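Local coordinates for Tb427.07.360- putative uncharacterized metacyclic invariant surface protein from Trypanosoma brucei (PDB 5VTL), which is of unknown function but, as a putative metacyclic invariant surface protein, is probably displayed on the trypanosome surface as an elongated helical bundle, at residues L30-V35 against T85-V90; Q92-A97 against D175-A180. One frame throughout, in Å; residues are numbered along the deposited sequence.

Interaction 1: L30-V35 against T85-V90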
# COMPACT_ATOMS: atom_id res chain seq x y z
N LEU A 30 3.52 2.29 -6.15
CA LEU A 30 2.13 2.08 -6.54
C LEU A 30 1.38 3.39 -6.38
O LEU A 30 0.68 3.82 -7.27
CB LEU A 30 1.46 1.01 -5.66
CG LEU A 30 1.71 -0.46 -5.99
CD1 LEU A 30 1.12 -1.38 -4.92
CD2 LEU A 30 1.12 -0.79 -7.34
N ALA A 31 1.53 4.02 -5.23
CA ALA A 31 0.82 5.26 -4.95
C ALA A 31 1.22 6.38 -5.89
O ALA A 31 0.38 7.14 -6.33
CB ALA A 31 1.01 5.69 -3.51
N ALA A 32 2.52 6.51 -6.18
CA ALA A 32 2.99 7.51 -7.14
C ALA A 32 2.40 7.29 -8.53
O ALA A 32 2.01 8.25 -9.21
CB ALA A 32 4.51 7.51 -7.22
N ALA A 33 2.33 6.03 -8.95
CA ALA A 33 1.76 5.70 -10.26
C ALA A 33 0.29 6.07 -10.28
O ALA A 33 -0.24 6.51 -11.31
CB ALA A 33 1.95 4.23 -10.58
N ASN A 34 -0.38 5.86 -9.16
CA ASN A 34 -1.82 6.18 -9.08
C ASN A 34 -2.07 7.67 -9.25
O ASN A 34 -3.04 8.07 -9.89
CB ASN A 34 -2.42 5.67 -7.78
CG ASN A 34 -2.74 4.18 -7.83
OD1 ASN A 34 -3.03 3.63 -8.89
ND2 ASN A 34 -2.74 3.54 -6.67
N VAL A 35 -1.18 8.49 -8.69
CA VAL A 35 -1.27 9.95 -8.84
C VAL A 35 -1.03 10.35 -10.28
O VAL A 35 -1.75 11.17 -10.84
CB VAL A 35 -0.26 10.68 -7.94
CG1 VAL A 35 -0.12 12.18 -8.31
CG2 VAL A 35 -0.69 10.53 -6.50
N THR A 85 -2.92 13.90 -1.88
CA THR A 85 -2.95 13.90 -0.42
C THR A 85 -2.65 12.50 0.10
O THR A 85 -1.96 12.33 1.11
CB THR A 85 -4.30 14.37 0.11
OG1 THR A 85 -4.53 15.72 -0.30
CG2 THR A 85 -4.37 14.28 1.63
N ALA A 86 -3.17 11.50 -0.60
CA ALA A 86 -2.95 10.11 -0.20
C ALA A 86 -1.49 9.72 -0.41
O ALA A 86 -0.91 9.04 0.44
CB ALA A 86 -3.90 9.18 -0.97
N LEU A 87 -0.88 10.20 -1.49
CA LEU A 87 0.54 9.94 -1.72
C LEU A 87 1.37 10.56 -0.60
O LEU A 87 2.31 9.93 -0.11
CB LEU A 87 0.98 10.51 -3.06
CG LEU A 87 2.45 10.37 -3.47
CD1 LEU A 87 2.94 8.93 -3.41
CD2 LEU A 87 2.63 10.94 -4.87
N SER A 88 1.01 11.76 -0.16
CA SER A 88 1.76 12.40 0.92
C SER A 88 1.62 11.62 2.22
O SER A 88 2.59 11.49 2.97
CB SER A 88 1.36 13.86 1.10
OG SER A 88 0.01 13.96 1.48
N ASP A 89 0.42 11.10 2.51
CA ASP A 89 0.25 10.18 3.63
C ASP A 89 1.13 8.92 3.50
O ASP A 89 1.79 8.52 4.46
CB ASP A 89 -1.21 9.75 3.77
CG ASP A 89 -2.13 10.91 4.15
OD1 ASP A 89 -1.61 11.99 4.51
OD2 ASP A 89 -3.36 10.71 4.11
N VAL A 90 1.13 8.30 2.32
CA VAL A 90 1.94 7.10 2.06
C VAL A 90 3.41 7.39 2.38
O VAL A 90 4.12 6.57 2.98
CB VAL A 90 1.79 6.65 0.59
CG1 VAL A 90 2.84 5.61 0.20
CG2 VAL A 90 0.39 6.08 0.34
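L87 reaches from helix 63-102 across to helix 4-58 and sets its forked end against A31, A32 and V35; the side chains that meet are all apolar. Its CG stands anti to the backbone N (chi1 178°), and the second torsion of 54° spreads the two methyls over different parts of the facing helix. CD1 packs on the first turn of 30-35: it sits 3.8 Å from A31 CB and 3.7 Å from the backbone A32 N, so the methyl touches main chain as well as side chain. A32 CB lies looser against the same methyl, at 4.4 Å. CD2 packs chiefly on V35, where L87 CD2 and V35 CG2 are 3.7 Å apart. The two branched side chains cross there at about a right angle, and V35 CG2, the branch beside its own backbone N, also rests on the stem of the leucine, 3.8 Å from L87 CB. V90 meets the methyl of A31 from a direction about square to that of L87, its CG2 3.9 Å from A31 CB. The alanine methyl points at the partner helix, and its small size lets the CA atoms of A31 and L87 come within 5.7 Å. V90 also touches L177 and A180 of helix 157-209, so its side chain lies where three helices meet. D89, one residue before it, forms a salt bridge to R183 of that third helix. The short segments run antiparallel, 166° apart with axes 9.3 Å from each other at closest approach: small alanines of one helix receive a leucine and a valine of the next, in an extended antiparallel helical bundle.

Interaction 2: Q92-A97 against D175-A180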
# COMPACT_ATOMS: atom_id res chain seq x y z
N GLN A 92 4.74 9.52 4.36
CA GLN A 92 4.96 9.67 5.79
C GLN A 92 4.99 8.30 6.42
O GLN A 92 5.95 7.95 7.10
CB GLN A 92 3.85 10.53 6.36
CG GLN A 92 3.59 10.47 7.84
CD GLN A 92 2.26 11.14 8.18
OE1 GLN A 92 1.66 11.83 7.34
NE2 GLN A 92 1.78 10.93 9.41
N TYR A 93 3.98 7.48 6.15
CA TYR A 93 3.94 6.16 6.76
C TYR A 93 5.03 5.24 6.26
O TYR A 93 5.51 4.39 7.00
CB TYR A 93 2.55 5.54 6.57
CG TYR A 93 1.48 6.36 7.23
CD1 TYR A 93 1.57 6.73 8.58
CD2 TYR A 93 0.39 6.79 6.50
CE1 TYR A 93 0.57 7.50 9.18
CE2 TYR A 93 -0.61 7.56 7.09
CZ TYR A 93 -0.51 7.92 8.42
OH TYR A 93 -1.51 8.69 8.99
N ALA A 94 5.40 5.38 4.99
CA ALA A 94 6.50 4.60 4.42
C ALA A 94 7.86 5.00 5.00
O ALA A 94 8.80 4.19 4.96
CB ALA A 94 6.52 4.71 2.90
N ALA A 95 7.98 6.23 5.51
CA ALA A 95 9.21 6.62 6.20
C ALA A 95 9.21 6.12 7.65
O ALA A 95 10.25 5.75 8.18
CB ALA A 95 9.39 8.11 6.18
N ASN A 96 8.04 6.12 8.28
CA ASN A 96 7.91 5.71 9.68
C ASN A 96 8.10 4.22 9.92
O ASN A 96 8.89 3.81 10.77
CB ASN A 96 6.52 6.10 10.20
CG ASN A 96 6.34 7.59 10.30
OD1 ASN A 96 7.26 8.36 10.00
ND2 ASN A 96 5.12 8.03 10.71
N ALA A 97 7.37 3.40 9.17
CA ALA A 97 7.38 1.96 9.44
C ALA A 97 8.78 1.30 9.40
O ALA A 97 9.10 0.52 10.30
CB ALA A 97 6.39 1.22 8.52
N ASP A 175 -0.59 -0.54 8.97
CA ASP A 175 -1.99 -0.44 8.62
C ASP A 175 -2.30 0.93 7.98
O ASP A 175 -3.06 1.02 7.02
CB ASP A 175 -2.89 -0.62 9.84
CG ASP A 175 -3.13 -2.08 10.21
OD1 ASP A 175 -2.93 -3.00 9.38
OD2 ASP A 175 -3.54 -2.28 11.37
N GLN A 176 -1.74 1.99 8.55
CA GLN A 176 -1.98 3.34 8.03
C GLN A 176 -1.42 3.47 6.63
O GLN A 176 -2.02 4.09 5.76
CB GLN A 176 -1.35 4.38 8.94
CG GLN A 176 -2.09 4.54 10.21
CD GLN A 176 -3.07 5.68 10.14
OE1 GLN A 176 -3.67 5.93 9.10
NE2 GLN A 176 -3.23 6.40 11.25
N LEU A 177 -0.26 2.86 6.43
CA LEU A 177 0.38 2.84 5.12
C LEU A 177 -0.52 2.15 4.09
O LEU A 177 -0.77 2.69 3.03
CB LEU A 177 1.74 2.14 5.21
CG LEU A 177 2.51 1.93 3.90
CD1 LEU A 177 2.65 3.22 3.11
CD2 LEU A 177 3.90 1.33 4.21
N GLU A 178 -1.03 0.97 4.42
CA GLU A 178 -1.86 0.24 3.49
C GLU A 178 -3.15 1.00 3.17
O GLU A 178 -3.63 0.99 2.03
CB GLU A 178 -2.19 -1.16 4.03
CG GLU A 178 -0.96 -2.07 4.16
CD GLU A 178 -1.30 -3.55 4.35
OE1 GLU A 178 -2.44 -3.93 4.76
OE2 GLU A 178 -0.39 -4.35 4.06
N ALA A 179 -3.70 1.67 4.18
CA ALA A 179 -4.95 2.40 4.02
C ALA A 179 -4.75 3.60 3.10
O ALA A 179 -5.62 3.93 2.29
CB ALA A 179 -5.49 2.84 5.38
N ALA A 180 -3.59 4.23 3.22
CA ALA A 180 -3.24 5.38 2.39
C ALA A 180 -3.06 4.97 0.95
O ALA A 180 -3.52 5.64 0.03
CB ALA A 180 -1.99 6.06 2.92
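Y93 holds its CG beside the backbone N (chi1 -61°), and its second torsion turns the ring to receive Q176 on one face. The glutamine chain bends sharply at its own second torsion, which lays the amide back toward the hydroxyl end of that ring. Its CB makes a CH-pi contact almost exactly over the ring centre: Q176 CB is 3.5 Å from the Y93 centroid and only 4° off the ring normal. Farther out the amide plane is nearly parallel to the ring, 19° away, and Q176 OE1 comes to 3.5 Å from Y93 OH without a hydrogen bond being formed. Over the opposite face, toward the rim, lies CD of Q92, from the tyrosine's own helix. A180 CB meets the ring at its edge, 4.4 Å from Y93 CD2.

Nearer the backbone, the packing is aliphatic. Y93 CB abuts L177 CB at 3.8 Å, and L177 CD1 reaches on to A94, 4.0 Å from the backbone A94 N. L177 is buried, with V24 and L27 of helix 4-58 also against it. The segments are antiparallel, with axes 8.8 Å apart, and join helices 63-102 and 157-209 in a close-packed three-helix core, part of the long three-helix bundle of this putative surface protein.

How the interactions relate
Helix 63-102 is common to both interactions: in interaction 1 it packs on helix 4-58, in interaction 2 on helix 157-209, and the two sites follow one another along it with centres about 11 Å apart. They touch directly, V90 CG2 lying 3.5 Å from A180 CB, so the apolar core runs on from one to the other. Interaction 1 is partly buried and its side chains are all aliphatic, whereas interaction 2 is more buried overall and larger (263 against 194 Å²). Its chemistry is also more mixed, grading from a leucine in the three-helix interior to a tyrosine and an exposed glutamine at the surface.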